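Soluble lytic transglycosylase B3 (Pseudomonas aeruginosa, PDB 5ANZ) probably cleaves the glycan strands of peptidoglycan as a lytic transglycosylase, taking part in turnover of the bacterial cell wall. Local coordinates at residues 128-133 with 237-242; 245-250 with 320-325. One frame throughout, in Å; residues are numbered along the deposited sequence.

Overall arrangement
Along the chain from the N terminus, helix 120-130 runs out into a turn before helix 134-145, and contact 1 (128-133 with 237-242) brings this junction against helix 231-244, closing a loop of about a hundred residues that includes the calcium site. Where helix 231-244 ends, contact 2 (245-250 with 320-325) begins; it closes a second loop, which carries all five strands of the antiparallel sheet, on helix 318-324. The two loops follow in series, neither nesting nor crossing. Asp133 OD2 accepts the backbone N-H of Gly250, and Tyr241 OH bonds Lys325 O, so the turn at 131-133, helix 231-244, the loop after it and the segment around helix 318-324 form one connected patch.

Contact 1 of 2, residues 128-133 with 237-242; sequences ARYAVD and STANYL
Tyr130 and Val132, where helix 120-130 gives way to the turn before helix 134-145, pack on Ala239, Asn240 and Leu242 of helix 231-244. The apolar contacts centre on Ala239: its CB lies 4.0 Å from Tyr130 CB and 4.2 Å from Val132 CB, touching the ring of Tyr130 obliquely. Val132 divides its two branches. CG1, anti to the backbone N (chi1 177°), reaches CD1 of Leu242 at 3.9 Å, the two side chains crossing at about a right angle. CG2 instead comes 3.5 Å from the carbonyl O of Ala239, an ordinary van der Waals approach. Val137 of helix 134-145 touches both Val132 and Ala239 and extends this apolar patch, while Leu242 carries the packing toward Tyr326, a residue of the N-acetyl-D-glucosamine site.

Around the aromatic ring the contacts are more polar. Asn240 N sits above one face, offset toward the rim, and CG of Arg129 lies above the opposite face, also toward the rim, so the ring has a neighbour on each face. Asn240 OD1 approaches Tyr130 CE1 at 3.6 Å, with the amide plane turned 59° from the ring plane; its ND2 is engaged by the carbonyl O of Tyr215.

Ala131, with positive phi, lets the chain leave the helix and turn, so that Tyr130 and Val132 both direct their CB atoms at helix 231-244. No hydrogen bond crosses between the segments, although the carbonyl of Tyr130 receives a weak one from Lys243. With Asn240 OD1 near the Tyr130 ring and ND2 satisfied by Tyr215, shape and apolar burial hold this junction, the small Ala239 allowing close approach.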
loop_
_atom_site.group_PDB
_atom_site.type_symbol
_atom_site.label_atom_id
_atom_site.label_comp_id
_atom_site.label_asym_id
_atom_site.label_seq_id
_atom_site.Cartn_x
_atom_site.Cartn_y
_atom_site.Cartn_z
ATOM N N ALA A 128 13.490 -19.408 2.508
ATOM C CA ALA A 128 13.279 -20.828 2.756
ATOM C C ALA A 128 12.404 -21.118 3.978
ATOM O O ALA A 128 11.619 -22.067 3.963
ATOM C CB ALA A 128 14.626 -21.540 2.893
ATOM N N ARG A 129 12.527 -20.318 5.034
ATOM C CA ARG A 129 11.736 -20.565 6.240
ATOM C C ARG A 129 10.262 -20.151 6.097
ATOM O O ARG A 129 9.373 -20.802 6.650
ATOM C CB ARG A 129 12.343 -19.852 7.451
ATOM C CG ARG A 129 11.382 -19.779 8.621
ATOM C CD ARG A 129 12.082 -19.731 9.963
ATOM N NE ARG A 129 11.154 -20.057 11.046
ATOM C CZ ARG A 129 11.446 -19.966 12.340
ATOM N NH1 ARG A 129 12.646 -19.551 12.726
ATOM N NH2 ARG A 129 10.535 -20.285 13.250
ATOM N N TYR A 130 10.005 -19.079 5.359
ATOM C CA TYR A 130 8.652 -18.540 5.251
ATOM C C TYR A 130 8.015 -18.845 3.902
ATOM O O TYR A 130 6.838 -18.576 3.706
ATOM C CB TYR A 130 8.653 -17.025 5.498
ATOM C CG TYR A 130 9.065 -16.690 6.911
ATOM C CD1 TYR A 130 8.150 -16.769 7.952
ATOM C CD2 TYR A 130 10.378 -16.340 7.213
ATOM C CE1 TYR A 130 8.522 -16.497 9.248
ATOM C CE2 TYR A 130 10.763 -16.065 8.513
ATOM C CZ TYR A 130 9.827 -16.141 9.525
ATOM O OH TYR A 130 10.183 -15.888 10.830
ATOM N N ALA A 131 8.784 -19.432 2.989
ATOM C CA ALA A 131 8.295 -19.669 1.632
ATOM C C ALA A 131 7.789 -18.354 1.025
ATOM O O ALA A 131 6.646 -18.261 0.532
ATOM C CB ALA A 131 7.204 -20.716 1.616
ATOM N N VAL A 132 8.660 -17.350 1.048
ATOM C CA VAL A 132 8.372 -16.069 0.415
ATOM C C VAL A 132 9.592 -15.661 -0.402
ATOM O O VAL A 132 10.713 -15.722 0.091
ATOM C CB VAL A 132 8.046 -14.962 1.433
ATOM C CG1 VAL A 132 7.821 -13.642 0.724
ATOM C CG2 VAL A 132 6.793 -15.347 2.240
ATOM N N ASP A 133 9.357 -15.246 -1.641
ATOM C CA ASP A 133 10.437 -14.889 -2.552
ATOM C C ASP A 133 11.229 -13.692 -2.054
ATOM O O ASP A 133 10.651 -12.672 -1.675
ATOM C CB ASP A 133 9.875 -14.606 -3.946
ATOM C CG ASP A 133 9.206 -15.833 -4.542
ATOM O OD1 ASP A 133 9.915 -16.658 -5.145
ATOM O OD2 ASP A 133 7.987 -16.004 -4.368
ATOM N N SER A 237 10.408 -10.281 9.369
ATOM C CA SER A 237 9.101 -9.739 9.708
ATOM C C SER A 237 8.287 -9.470 8.451
ATOM O O SER A 237 7.099 -9.788 8.388
ATOM C CB SER A 237 9.232 -8.451 10.540
ATOM O OG SER A 237 9.883 -8.711 11.770
ATOM N N THR A 238 8.931 -8.889 7.446
ATOM C CA THR A 238 8.262 -8.598 6.187
ATOM C C THR A 238 7.752 -9.883 5.556
ATOM O O THR A 238 6.614 -9.945 5.083
ATOM C CB THR A 238 9.212 -7.887 5.231
ATOM O OG1 THR A 238 9.646 -6.665 5.841
ATOM C CG2 THR A 238 8.517 -7.579 3.883
ATOM N N ALA A 239 8.601 -10.906 5.555
ATOM C CA ALA A 239 8.249 -12.186 4.950
ATOM C C ALA A 239 7.105 -12.845 5.706
ATOM O O ALA A 239 6.193 -13.408 5.112
ATOM C CB ALA A 239 9.467 -13.116 4.922
ATOM N N ASN A 240 7.172 -12.788 7.029
ATOM C CA ASN A 240 6.121 -13.368 7.859
ATOM C C ASN A 240 4.750 -12.733 7.546
ATOM O O ASN A 240 3.719 -13.418 7.462
ATOM C CB ASN A 240 6.484 -13.181 9.337
ATOM C CG ASN A 240 5.572 -13.945 10.249
ATOM O OD1 ASN A 240 5.312 -15.117 10.029
ATOM N ND2 ASN A 240 5.071 -13.285 11.280
ATOM N N TYR A 241 4.737 -11.421 7.364
ATOM C CA TYR A 241 3.503 -10.696 7.061
ATOM C C TYR A 241 3.010 -11.044 5.646
ATOM O O TYR A 241 1.812 -11.279 5.435
ATOM C CB TYR A 241 3.719 -9.179 7.217
ATOM C CG TYR A 241 2.460 -8.335 7.081
ATOM C CD1 TYR A 241 1.991 -7.937 5.839
ATOM C CD2 TYR A 241 1.750 -7.934 8.203
ATOM C CE1 TYR A 241 0.847 -7.164 5.721
ATOM C CE2 TYR A 241 0.606 -7.169 8.092
ATOM C CZ TYR A 241 0.163 -6.782 6.854
ATOM O OH TYR A 241 -0.972 -6.009 6.749
ATOM N N LEU A 242 3.923 -11.111 4.679
ATOM C CA LEU A 242 3.507 -11.528 3.335
ATOM C C LEU A 242 2.948 -12.947 3.326
ATOM O O LEU A 242 1.981 -13.243 2.610
ATOM C CB LEU A 242 4.675 -11.433 2.344
ATOM C CG LEU A 242 5.026 -10.006 1.925
ATOM C CD1 LEU A 242 6.341 -10.030 1.117
ATOM C CD2 LEU A 242 3.891 -9.338 1.099
#

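Contact 2 of 2, residues 245-250 with 320-325; sequences SGWIAG and FRAILK
The CA atoms of Ser245 and Ala322 stand 4.8 Å apart, where the chain leaves helix 231-244 through a Schellman motif, with Gly246 at positive phi. Ser245 O faces helix 318-324: Ala322 CB lies 3.4 Å away, and Ala322 CA makes a CA-H...O contact with it. The same oxygen accepts a hydrogen bond from Lys325 NZ at 3.2 Å, tilted 29° from the carbonyl plane. A bend at the end of the lysine chain (chi4 80°) turns the ammonium onto this carbonyl, while CD of Lys325 presses on Ser245 CB at a tight 3.5 Å. Ser245 OG bonds Tyr241 O and accepts from a water whose other hydrogen goes to Ala322 O, 2.7 Å from the water oxygen. Trp247 offers its ring edge to helix 318-324, CZ3 meeting Ile323 CG1 at 3.9 Å in the ring plane and CE3 meeting Ala322 CB; Asp133 holds its indole NE1. The result is a glycine-terminated helix end docked on a second helix, beside Tyr326 of the N-acetyl-D-glucosamine site in the lysozyme-like transglycosylase domain.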
loop_
_atom_site.group_PDB
_atom_site.type_symbol
_atom_site.label_atom_id
_atom_site.label_comp_id
_atom_site.label_asym_id
_atom_site.label_seq_id
_atom_site.Cartn_x
_atom_site.Cartn_y
_atom_site.Cartn_z
ATOM N N SER A 245 -0.398 -13.082 4.679
ATOM C CA SER A 245 -1.282 -12.418 3.720
ATOM C C SER A 245 -1.547 -13.262 2.483
ATOM O O SER A 245 -2.276 -12.820 1.586
ATOM C CB SER A 245 -0.686 -11.066 3.288
ATOM O OG SER A 245 -0.576 -10.163 4.391
ATOM N N GLY A 246 -0.953 -14.458 2.427
ATOM C CA GLY A 246 -1.296 -15.447 1.410
ATOM C C GLY A 246 -0.261 -15.709 0.322
ATOM O O GLY A 246 -0.547 -16.410 -0.655
ATOM N N TRP A 247 0.948 -15.178 0.480
ATOM C CA TRP A 247 1.994 -15.400 -0.521
ATOM C C TRP A 247 2.217 -16.851 -0.884
ATOM O O TRP A 247 2.389 -17.718 -0.010
ATOM C CB TRP A 247 3.343 -14.833 -0.031
ATOM C CG TRP A 247 4.306 -14.647 -1.173
ATOM C CD1 TRP A 247 5.276 -15.522 -1.601
ATOM C CD2 TRP A 247 4.364 -13.524 -2.046
ATOM N NE1 TRP A 247 5.938 -14.991 -2.692
ATOM C CE2 TRP A 247 5.393 -13.764 -2.983
ATOM C CE3 TRP A 247 3.639 -12.330 -2.137
ATOM C CZ2 TRP A 247 5.711 -12.860 -3.990
ATOM C CZ3 TRP A 247 3.964 -11.427 -3.127
ATOM C CH2 TRP A 247 4.990 -11.699 -4.048
ATOM N N ILE A 248 2.230 -17.119 -2.187
ATOM C CA ILE A 248 2.618 -18.421 -2.698
ATOM C C ILE A 248 3.972 -18.291 -3.371
ATOM O O ILE A 248 4.090 -17.623 -4.396
ATOM C CB ILE A 248 1.604 -18.960 -3.690
ATOM C CG1 ILE A 248 0.230 -19.078 -3.026
ATOM C CG2 ILE A 248 2.081 -20.294 -4.238
ATOM C CD1 ILE A 248 -0.923 -19.081 -4.021
ATOM N N ALA A 249 4.983 -18.925 -2.794
ATOM C CA ALA A 249 6.347 -18.827 -3.308
ATOM C C ALA A 249 6.442 -19.211 -4.782
ATOM O O ALA A 249 5.956 -20.277 -5.199
ATOM C CB ALA A 249 7.281 -19.704 -2.484
ATOM N N GLY A 250 7.093 -18.351 -5.558
ATOM C CA GLY A 250 7.389 -18.658 -6.939
ATOM C C GLY A 250 6.262 -18.318 -7.891
ATOM O O GLY A 250 6.454 -18.388 -9.097
ATOM N N PHE A 320 -0.591 -10.621 -5.807
ATOM C CA PHE A 320 -0.941 -9.198 -5.856
ATOM C C PHE A 320 -1.877 -8.848 -4.697
ATOM O O PHE A 320 -1.723 -7.816 -4.046
ATOM C CB PHE A 320 -1.594 -8.854 -7.204
ATOM C CG PHE A 320 -1.749 -7.378 -7.455
ATOM C CD1 PHE A 320 -0.702 -6.654 -8.003
ATOM C CD2 PHE A 320 -2.948 -6.735 -7.197
ATOM C CE1 PHE A 320 -0.836 -5.299 -8.272
ATOM C CE2 PHE A 320 -3.095 -5.376 -7.465
ATOM C CZ PHE A 320 -2.025 -4.663 -8.004
ATOM N N ARG A 321 -2.862 -9.711 -4.441
ATOM C CA ARG A 321 -3.757 -9.498 -3.316
ATOM C C ARG A 321 -3.008 -9.497 -1.990
ATOM O O ARG A 321 -3.376 -8.769 -1.067
ATOM C CB ARG A 321 -4.864 -10.562 -3.308
ATOM C CG ARG A 321 -5.711 -10.565 -4.576
ATOM C CD ARG A 321 -6.765 -11.671 -4.539
ATOM N NE ARG A 321 -7.756 -11.452 -3.483
ATOM C CZ ARG A 321 -8.639 -12.359 -3.066
ATOM N NH1 ARG A 321 -8.666 -13.574 -3.605
ATOM N NH2 ARG A 321 -9.497 -12.051 -2.101
ATOM N N ALA A 322 -1.970 -10.323 -1.884
ATOM C CA ALA A 322 -1.157 -10.349 -0.662
ATOM C C ALA A 322 -0.451 -9.008 -0.439
ATOM O O ALA A 322 -0.377 -8.499 0.680
ATOM C CB ALA A 322 -0.125 -11.484 -0.731
ATOM N N ILE A 323 0.086 -8.448 -1.507
ATOM C CA ILE A 323 0.762 -7.170 -1.404
ATOM C C ILE A 323 -0.226 -6.082 -0.988
ATOM O O ILE A 323 0.108 -5.187 -0.226
ATOM C CB ILE A 323 1.429 -6.802 -2.731
ATOM C CG1 ILE A 323 2.485 -7.856 -3.084
ATOM C CG2 ILE A 323 2.011 -5.385 -2.646
ATOM C CD1 ILE A 323 2.907 -7.819 -4.554
ATOM N N LEU A 324 -1.467 -6.181 -1.452
ATOM C CA LEU A 324 -2.470 -5.172 -1.097
ATOM C C LEU A 324 -2.761 -5.137 0.398
ATOM O O LEU A 324 -3.236 -4.125 0.935
ATOM C CB LEU A 324 -3.759 -5.425 -1.877
ATOM C CG LEU A 324 -3.729 -5.072 -3.357
ATOM C CD1 LEU A 324 -5.021 -5.557 -4.007
ATOM C CD2 LEU A 324 -3.594 -3.584 -3.532
ATOM N N LYS A 325 -2.482 -6.238 1.086
ATOM C CA LYS A 325 -2.718 -6.269 2.523
ATOM C C LYS A 325 -1.636 -5.453 3.238
ATOM O O LYS A 325 -1.793 -5.060 4.394
ATOM C CB LYS A 325 -2.757 -7.714 3.034
ATOM C CG LYS A 325 -3.889 -8.538 2.446
ATOM C CD LYS A 325 -3.974 -9.900 3.106
ATOM C CE LYS A 325 -5.238 -10.651 2.709
ATOM N NZ LYS A 325 -5.118 -11.307 1.380
HETATM O O HOH W 1 1.252 -8.320 2.848
#